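Long-range contacts in particle-associated glycoside hydrolase (Acinetobacter phage Fri1, PDB 6C72), which probably degrades the capsular polysaccharide of Acinetobacter baumannii as the phage tailspike, a trimeric glycosidase that opens the way for virus entry: residues V117-A121 and A141-V147; F499-V505 and R563-A568; T286-L290 and F322-A326. One frame throughout, in Å; residues are numbered along the deposited sequence.

Contact 1 of 3, residues V117-A121 and A141-V147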
loop_
_atom_site.group_PDB
_atom_site.type_symbol
_atom_site.label_atom_id
_atom_site.label_comp_id
_atom_site.label_asym_id
_atom_site.label_seq_id
_atom_site.Cartn_x
_atom_site.Cartn_y
_atom_site.Cartn_z
ATOM N N VAL A 117 -19.697 -29.279 12.473
ATOM C CA VAL A 117 -18.817 -28.173 12.846
ATOM C C VAL A 117 -18.291 -28.379 14.261
ATOM O O VAL A 117 -17.095 -28.196 14.526
ATOM C CB VAL A 117 -19.554 -26.826 12.703
ATOM C CG1 VAL A 117 -18.685 -25.683 13.176
ATOM C CG2 VAL A 117 -20.016 -26.623 11.279
ATOM N N ASP A 118 -19.179 -28.776 15.185
ATOM C CA ASP A 118 -18.789 -28.999 16.574
ATOM C C ASP A 118 -17.771 -30.120 16.710
ATOM O O ASP A 118 -16.831 -30.015 17.505
ATOM C CB ASP A 118 -20.011 -29.317 17.432
ATOM C CG ASP A 118 -20.878 -28.104 17.687
ATOM O OD1 ASP A 118 -20.548 -27.007 17.182
ATOM O OD2 ASP A 118 -21.868 -28.241 18.444
ATOM N N TYR A 119 -17.945 -31.210 15.961
ATOM C CA TYR A 119 -17.030 -32.336 16.111
ATOM C C TYR A 119 -15.652 -32.018 15.536
ATOM O O TYR A 119 -14.629 -32.390 16.129
ATOM C CB TYR A 119 -17.617 -33.589 15.463
ATOM C CG TYR A 119 -16.694 -34.776 15.567
ATOM C CD1 TYR A 119 -16.430 -35.368 16.794
ATOM C CD2 TYR A 119 -16.064 -35.285 14.443
ATOM C CE1 TYR A 119 -15.578 -36.448 16.904
ATOM C CE2 TYR A 119 -15.212 -36.374 14.539
ATOM C CZ TYR A 119 -14.978 -36.953 15.775
ATOM O OH TYR A 119 -14.127 -38.025 15.876
ATOM N N MET A 120 -15.602 -31.332 14.381
ATOM C CA MET A 120 -14.316 -30.909 13.830
ATOM C C MET A 120 -13.611 -29.944 14.774
ATOM O O MET A 120 -12.399 -30.048 14.990
ATOM C CB MET A 120 -14.509 -30.257 12.461
ATOM C CG MET A 120 -14.767 -31.237 11.334
ATOM S SD MET A 120 -13.483 -32.487 11.133
ATOM C CE MET A 120 -12.150 -31.529 10.440
ATOM N N ALA A 121 -14.358 -29.012 15.365
ATOM C CA ALA A 121 -13.773 -28.131 16.368
ATOM C C ALA A 121 -13.288 -28.897 17.601
ATOM O O ALA A 121 -12.427 -28.399 18.328
ATOM C CB ALA A 121 -14.782 -27.056 16.777
ATOM N N ALA A 141 -20.505 -21.017 13.703
ATOM C CA ALA A 141 -19.099 -21.272 13.424
ATOM C C ALA A 141 -18.343 -21.585 14.716
ATOM O O ALA A 141 -18.681 -21.099 15.805
ATOM C CB ALA A 141 -18.463 -20.070 12.718
ATOM N N LYS A 142 -17.319 -22.420 14.588
ATOM C CA LYS A 142 -16.443 -22.767 15.693
ATOM C C LYS A 142 -15.001 -22.563 15.245
ATOM O O LYS A 142 -14.693 -22.618 14.055
ATOM C CB LYS A 142 -16.690 -24.213 16.151
ATOM C CG LYS A 142 -18.126 -24.480 16.611
ATOM C CD LYS A 142 -18.554 -23.482 17.686
ATOM C CE LYS A 142 -20.069 -23.442 17.892
ATOM N NZ LYS A 142 -20.570 -24.617 18.675
ATOM N N SER A 143 -14.106 -22.366 16.206
ATOM C CA SER A 143 -12.764 -21.893 15.877
ATOM C C SER A 143 -12.018 -22.871 14.967
ATOM O O SER A 143 -12.088 -24.093 15.133
ATOM C CB SER A 143 -11.961 -21.629 17.150
ATOM O OG SER A 143 -12.513 -20.536 17.864
ATOM N N ASN A 144 -11.334 -22.309 13.966
ATOM C CA ASN A 144 -10.460 -23.062 13.075
ATOM C C ASN A 144 -11.226 -24.126 12.284
ATOM O O ASN A 144 -10.673 -25.165 11.916
ATOM C CB ASN A 144 -9.289 -23.675 13.850
ATOM C CG ASN A 144 -8.505 -22.632 14.638
ATOM O OD1 ASN A 144 -8.314 -22.759 15.854
ATOM N ND2 ASN A 144 -8.055 -21.588 13.954
ATOM N N VAL A 145 -12.510 -23.890 12.037
ATOM C CA VAL A 145 -13.318 -24.740 11.174
ATOM C C VAL A 145 -13.818 -23.902 10.008
ATOM O O VAL A 145 -14.315 -22.787 10.213
ATOM C CB VAL A 145 -14.499 -25.375 11.929
ATOM C CG1 VAL A 145 -15.432 -26.091 10.944
ATOM C CG2 VAL A 145 -13.983 -26.328 13.015
ATOM N N GLU A 146 -13.687 -24.437 8.798
ATOM C CA GLU A 146 -14.183 -23.809 7.582
ATOM C C GLU A 146 -15.271 -24.687 6.971
ATOM O O GLU A 146 -15.093 -25.903 6.846
ATOM C CB GLU A 146 -13.047 -23.604 6.573
ATOM C CG GLU A 146 -13.503 -23.171 5.178
ATOM C CD GLU A 146 -12.372 -23.185 4.160
ATOM O OE1 GLU A 146 -11.195 -23.381 4.549
ATOM O OE2 GLU A 146 -12.657 -23.009 2.957
ATOM N N VAL A 147 -16.382 -24.071 6.580
ATOM C CA VAL A 147 -17.460 -24.748 5.867
ATOM C C VAL A 147 -17.231 -24.514 4.382
ATOM O O VAL A 147 -17.049 -23.368 3.954
ATOM C CB VAL A 147 -18.840 -24.238 6.311
ATOM C CG1 VAL A 147 -19.934 -24.833 5.450
ATOM C CG2 VAL A 147 -19.088 -24.567 7.777
#
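K142 reaches across the helix turn that holds V117, D118 and A121, and its successive atoms meet A121, V117 and then D118. CB lies against the methyl of A121, with 3.5 Å between K142 CB and A121 CB; the small alanine lets helix and turn come close here, where their backbones are nearest. The next atom, CG, sits beside the backbone N (chi1 -59°) and packs on V117, K142 CG to V117 CG1 being 3.7 Å. Bends at chi2 and chi4 then fold the chain so that CD and CE pass D118 OD1 and NZ ends on it. This tip forms a salt bridge, K142 NZ to D118 OD1 at 2.8 Å, reaching the oxygen from above the carboxylate plane, 35° out of it. The same OD1 accepts a hydrogen bond from Q114, one helical turn back, while NZ also bonds S156 of a neighbouring subunit; the buried pairing probably favours the charged forms of K142 and D118.

Below this polar end the contact is aliphatic. V145 CG2 rests on the helix backbone, 3.6 Å from A121 N, and also touches A121 CB and M120 CB. Its other branch meets V117, with V145 CG1 to V117 CG1 at 4.0 Å, and V117 CG2 extends the row to V147. Beta-branching suits V145 and V147 to their strand, while V117 offers a methyl to each. Between K142 and V145 the chain makes a type II turn, with N144 at its third position in a left-handed conformation. Helix 110-122 runs roughly antiparallel to strand 145-148 and also touches V128 of strand 126-129, consistent with the N-terminal capping helix common in right-handed parallel beta-helices.

Contact 2 of 3, residues F499-V505 and R563-A568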
loop_
_atom_site.group_PDB
_atom_site.type_symbol
_atom_site.label_atom_id
_atom_site.label_comp_id
_atom_site.label_asym_id
_atom_site.label_seq_id
_atom_site.Cartn_x
_atom_site.Cartn_y
_atom_site.Cartn_z
ATOM N N PHE A 499 5.236 61.745 22.786
ATOM C CA PHE A 499 6.180 61.057 21.915
ATOM C C PHE A 499 6.497 59.686 22.483
ATOM O O PHE A 499 6.720 59.535 23.685
ATOM C CB PHE A 499 7.473 61.855 21.764
ATOM C CG PHE A 499 7.455 62.837 20.623
ATOM C CD1 PHE A 499 7.539 62.396 19.309
ATOM C CD2 PHE A 499 7.330 64.189 20.861
ATOM C CE1 PHE A 499 7.531 63.289 18.260
ATOM C CE2 PHE A 499 7.307 65.090 19.809
ATOM C CZ PHE A 499 7.411 64.637 18.507
ATOM N N LYS A 500 6.531 58.688 21.607
ATOM C CA LYS A 500 6.761 57.304 21.989
ATOM C C LYS A 500 7.819 56.707 21.069
ATOM O O LYS A 500 7.684 56.772 19.845
ATOM C CB LYS A 500 5.452 56.513 21.916
ATOM C CG LYS A 500 5.624 55.024 21.774
ATOM C CD LYS A 500 4.315 54.272 22.062
ATOM C CE LYS A 500 3.194 54.695 21.110
ATOM N NZ LYS A 500 2.139 53.643 21.010
ATOM N N GLU A 501 8.880 56.157 21.656
ATOM C CA GLU A 501 9.874 55.430 20.879
ATOM C C GLU A 501 9.233 54.209 20.231
ATOM O O GLU A 501 8.606 53.400 20.913
ATOM C CB GLU A 501 11.033 54.995 21.783
ATOM C CG GLU A 501 11.934 56.119 22.286
ATOM C CD GLU A 501 13.035 55.624 23.229
ATOM O OE1 GLU A 501 12.845 54.557 23.853
ATOM O OE2 GLU A 501 14.096 56.289 23.348
ATOM N N VAL A 502 9.386 54.068 18.910
ATOM C CA VAL A 502 8.739 52.961 18.207
ATOM C C VAL A 502 9.772 52.004 17.608
ATOM O O VAL A 502 9.534 50.794 17.564
ATOM C CB VAL A 502 7.763 53.450 17.114
ATOM C CG1 VAL A 502 6.609 54.252 17.711
ATOM C CG2 VAL A 502 8.498 54.261 16.040
ATOM N N LEU A 503 10.926 52.508 17.152
ATOM C CA LEU A 503 11.886 51.615 16.504
ATOM C C LEU A 503 13.287 52.205 16.534
ATOM O O LEU A 503 13.479 53.400 16.766
ATOM C CB LEU A 503 11.497 51.314 15.052
ATOM C CG LEU A 503 11.421 52.492 14.067
ATOM C CD1 LEU A 503 12.762 52.800 13.424
ATOM C CD2 LEU A 503 10.379 52.208 12.990
ATOM N N THR A 504 14.265 51.336 16.274
ATOM C CA THR A 504 15.669 51.706 16.129
ATOM C C THR A 504 16.197 51.055 14.860
ATOM O O THR A 504 16.150 49.827 14.727
ATOM C CB THR A 504 16.482 51.251 17.343
ATOM O OG1 THR A 504 16.010 51.931 18.511
ATOM C CG2 THR A 504 17.949 51.557 17.168
ATOM N N VAL A 505 16.692 51.867 13.930
ATOM C CA VAL A 505 17.199 51.361 12.657
ATOM C C VAL A 505 18.602 50.804 12.881
ATOM O O VAL A 505 19.346 51.315 13.732
ATOM C CB VAL A 505 17.188 52.450 11.567
ATOM C CG1 VAL A 505 15.767 52.904 11.275
ATOM C CG2 VAL A 505 18.041 53.627 11.992
ATOM N N ARG A 563 19.596 56.783 16.218
ATOM C CA ARG A 563 18.923 55.869 15.306
ATOM C C ARG A 563 17.560 55.415 15.819
ATOM O O ARG A 563 16.947 54.525 15.218
ATOM C CB ARG A 563 19.823 54.664 15.036
ATOM C CG ARG A 563 20.863 54.941 13.970
ATOM C CD ARG A 563 22.125 54.111 14.164
ATOM N NE ARG A 563 21.798 52.745 14.532
ATOM C CZ ARG A 563 22.204 52.138 15.640
ATOM N NH1 ARG A 563 22.991 52.763 16.511
ATOM N NH2 ARG A 563 21.814 50.894 15.863
ATOM N N THR A 564 17.082 55.992 16.916
ATOM C CA THR A 564 15.788 55.645 17.491
ATOM C C THR A 564 14.736 56.669 17.090
ATOM O O THR A 564 14.879 57.858 17.388
ATOM C CB THR A 564 15.905 55.548 19.008
ATOM O OG1 THR A 564 16.787 54.469 19.324
ATOM C CG2 THR A 564 14.550 55.311 19.660
ATOM N N LEU A 565 13.653 56.193 16.477
ATOM C CA LEU A 565 12.567 57.047 16.019
ATOM C C LEU A 565 11.452 57.083 17.055
ATOM O O LEU A 565 11.054 56.039 17.575
ATOM C CB LEU A 565 12.014 56.549 14.686
ATOM C CG LEU A 565 10.716 57.207 14.225
ATOM C CD1 LEU A 565 10.911 58.696 13.992
ATOM C CD2 LEU A 565 10.210 56.519 12.963
ATOM N N SER A 566 10.946 58.282 17.346
ATOM C CA SER A 566 9.791 58.470 18.213
ATOM C C SER A 566 8.685 59.172 17.443
ATOM O O SER A 566 8.947 60.079 16.645
ATOM C CB SER A 566 10.154 59.285 19.452
ATOM O OG SER A 566 11.091 58.584 20.248
ATOM N N LEU A 567 7.449 58.761 17.693
ATOM C CA LEU A 567 6.292 59.299 16.994
ATOM C C LEU A 567 5.260 59.766 18.004
ATOM O O LEU A 567 5.238 59.315 19.151
ATOM C CB LEU A 567 5.655 58.267 16.063
ATOM C CG LEU A 567 6.539 57.689 14.965
ATOM C CD1 LEU A 567 5.734 56.689 14.122
ATOM C CD2 LEU A 567 7.137 58.792 14.094
ATOM N N ALA A 568 4.412 60.693 17.570
ATOM C CA ALA A 568 3.321 61.166 18.412
ATOM C C ALA A 568 2.194 61.662 17.518
ATOM O O ALA A 568 2.426 62.076 16.377
ATOM C CB ALA A 568 3.769 62.279 19.365
#
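A classic beta bulge interrupts this antiparallel pair: two residues, V502 and L503, stand opposite the single L565, so the register shifts by one residue. V502 N donates to L565 O at 2.9 Å in an almost straight bond (175°), and L565 N returns one to L503 O. The extra residue lets V502, with its helix-like backbone, put CG2 between L565 and L567, at 4.1 Å from L567 CG. These aliphatic residues, with L503, cover the buried face, where L567 packs on V579 and L503 on V581 of strand 576-585 in the beta-rich C-terminal domain.

The other face carries E501, S566, T504 and T564, small or polar residues suited to its partly exposed setting. T504 OG1 and T564 OG1 share a hydrogen bond of 2.8 Å across a non-hydrogen-bonded pair. At one end F499 lays a ring face over the methyl of A568, a CH-pi contact with A568 CB 4.0 Å from the ring centroid.

At the other end R563 turns back on V505. R563 CB and CG cross V505 CG2 obliquely, both at 3.7 Å, and a bend at chi3 (42°) brings the guanidinium to the backbone: R563 NE donates to V505 O at 2.9 Å, while R563 NH2 adds a weak bond to that oxygen.

Contact 3 of 3, residues T286-L290 and F322-A326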
loop_
_atom_site.group_PDB
_atom_site.type_symbol
_atom_site.label_atom_id
_atom_site.label_comp_id
_atom_site.label_asym_id
_atom_site.label_seq_id
_atom_site.Cartn_x
_atom_site.Cartn_y
_atom_site.Cartn_z
ATOM N N THR A 286 -17.595 -8.182 -5.400
ATOM C CA THR A 286 -18.570 -7.251 -5.949
ATOM C C THR A 286 -19.703 -7.042 -4.957
ATOM O O THR A 286 -19.934 -7.867 -4.070
ATOM C CB THR A 286 -19.152 -7.721 -7.299
ATOM O OG1 THR A 286 -20.086 -8.788 -7.094
ATOM C CG2 THR A 286 -18.053 -8.178 -8.261
ATOM N N PHE A 287 -20.365 -5.895 -5.077
ATOM C CA PHE A 287 -21.531 -5.548 -4.268
ATOM C C PHE A 287 -22.587 -5.021 -5.231
ATOM O O PHE A 287 -22.401 -3.954 -5.826
ATOM C CB PHE A 287 -21.182 -4.511 -3.193
ATOM C CG PHE A 287 -19.993 -4.890 -2.328
ATOM C CD1 PHE A 287 -18.693 -4.617 -2.741
ATOM C CD2 PHE A 287 -20.185 -5.523 -1.102
ATOM C CE1 PHE A 287 -17.604 -4.959 -1.961
ATOM C CE2 PHE A 287 -19.104 -5.867 -0.302
ATOM C CZ PHE A 287 -17.806 -5.584 -0.732
ATOM N N GLN A 288 -23.666 -5.776 -5.435
ATOM C CA GLN A 288 -24.574 -5.495 -6.547
ATOM C C GLN A 288 -26.021 -5.544 -6.085
ATOM O O GLN A 288 -26.456 -6.550 -5.521
ATOM C CB GLN A 288 -24.357 -6.481 -7.703
ATOM C CG GLN A 288 -22.906 -6.880 -7.883
ATOM C CD GLN A 288 -22.602 -7.441 -9.255
ATOM O OE1 GLN A 288 -23.004 -6.869 -10.275
ATOM N NE2 GLN A 288 -21.876 -8.555 -9.294
ATOM N N GLN A 289 -26.759 -4.459 -6.327
ATOM C CA GLN A 289 -28.219 -4.415 -6.198
ATOM C C GLN A 289 -28.823 -4.329 -7.603
ATOM O O GLN A 289 -29.204 -3.262 -8.075
ATOM C CB GLN A 289 -28.643 -3.236 -5.330
ATOM C CG GLN A 289 -28.175 -3.335 -3.879
ATOM C CD GLN A 289 -29.099 -4.187 -2.996
ATOM O OE1 GLN A 289 -29.800 -5.073 -3.477
ATOM N NE2 GLN A 289 -29.090 -3.913 -1.692
ATOM N N LEU A 290 -28.953 -5.479 -8.258
ATOM C CA LEU A 290 -29.425 -5.532 -9.636
ATOM C C LEU A 290 -30.837 -6.101 -9.759
ATOM O O LEU A 290 -31.254 -6.479 -10.857
ATOM C CB LEU A 290 -28.452 -6.338 -10.496
ATOM C CG LEU A 290 -27.040 -5.756 -10.570
ATOM C CD1 LEU A 290 -26.184 -6.536 -11.562
ATOM C CD2 LEU A 290 -27.077 -4.269 -10.940
ATOM N N PHE A 322 -18.887 -1.908 -7.179
ATOM C CA PHE A 322 -20.114 -1.470 -6.546
ATOM C C PHE A 322 -21.073 -1.092 -7.661
ATOM O O PHE A 322 -20.771 -0.203 -8.461
ATOM C CB PHE A 322 -19.868 -0.286 -5.617
ATOM C CG PHE A 322 -18.781 -0.527 -4.616
ATOM C CD1 PHE A 322 -19.063 -1.149 -3.403
ATOM C CD2 PHE A 322 -17.481 -0.109 -4.873
ATOM C CE1 PHE A 322 -18.060 -1.377 -2.470
ATOM C CE2 PHE A 322 -16.467 -0.322 -3.938
ATOM C CZ PHE A 322 -16.758 -0.964 -2.732
ATOM N N ASN A 323 -22.213 -1.768 -7.726
ATOM C CA ASN A 323 -23.102 -1.637 -8.870
ATOM C C ASN A 323 -24.545 -1.625 -8.400
ATOM O O ASN A 323 -24.969 -2.522 -7.669
ATOM C CB ASN A 323 -22.853 -2.785 -9.865
ATOM C CG ASN A 323 -23.531 -2.570 -11.191
ATOM O OD1 ASN A 323 -24.175 -1.548 -11.412
ATOM N ND2 ASN A 323 -23.382 -3.535 -12.096
ATOM N N ALA A 324 -25.307 -0.634 -8.836
ATOM C CA ALA A 324 -26.695 -0.542 -8.418
ATOM C C ALA A 324 -27.538 0.014 -9.554
ATOM O O ALA A 324 -27.092 0.879 -10.313
ATOM C CB ALA A 324 -26.854 0.329 -7.162
ATOM N N LEU A 325 -28.737 -0.527 -9.692
ATOM C CA LEU A 325 -29.756 0.048 -10.551
ATOM C C LEU A 325 -30.768 0.772 -9.678
ATOM O O LEU A 325 -30.928 0.460 -8.492
ATOM C CB LEU A 325 -30.456 -1.022 -11.397
ATOM C CG LEU A 325 -29.561 -1.886 -12.298
ATOM C CD1 LEU A 325 -30.358 -3.052 -12.920
ATOM C CD2 LEU A 325 -28.884 -1.046 -13.361
ATOM N N ALA A 326 -31.431 1.759 -10.265
ATOM C CA ALA A 326 -32.414 2.524 -9.515
ATOM C C ALA A 326 -33.480 1.591 -8.949
ATOM O O ALA A 326 -33.879 0.610 -9.590
ATOM C CB ALA A 326 -33.048 3.593 -10.411
HETATM O O HOH W 1 -31.847 -2.296 -7.732
#
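F287 and F322 are neighbours on successive coils of a parallel beta-helix, and both rings extend into its interior. The ring planes are only 9° apart but displaced, with little overlap, and the centroids stand 5.1 Å from each other. F287 CD1 meets F322 CE1 closely, while both rings also touch L317. The row continues on either side through F264, whose ring meets that of F287, and F355, stacked with F322: a line of phenylalanines along the helix axis, for which flat phenyl groups suit the spacing of the strands.

Between the strands N323 N donates to F287 O at 2.9 Å and Q289 N to N323 O at 3.0 Å. Q289 and A324 follow on the inner side. A324 is small, and Q289, bent at chi2 (-83°), carries its amide away from the neighbouring strand to donate to A267 O, which satisfies a buried polar group.

Q288 and N323 face outward, where polar side chains can meet water; Q288 NE2 turns back along its own strand to T286 OG1. The C-terminal end is looser: exposed L290 and L325 leave the strands and touch by L290 CD2 and L325 CG at 3.7 Å. There the backbone bond lengthens to 3.2 Å from L325 N to Q289 O, and one water donates to both Q289 O and L325 O.

Contacts 1 and 3 belong to the same beta-helix, with centres about 33 Å apart. The first, almost wholly buried, sets a helix against the early strands; the last joins neighbouring parallel strands of successive coils, buried at the phenylalanines and exposed at the leucines. Contact 2 lies in the separate C-terminal domain, its centre about 86 Å from that of contact 1 and on the opposite side of the chain's centre. Its strands run antiparallel and, like contact 3, it is partly buried. The chemistry follows: valines and a salt bridge whose lysine also bonds a neighbouring subunit in contact 1, aliphatic and hydroxyl faces in contact 2, a displaced phenylalanine pair in contact 3.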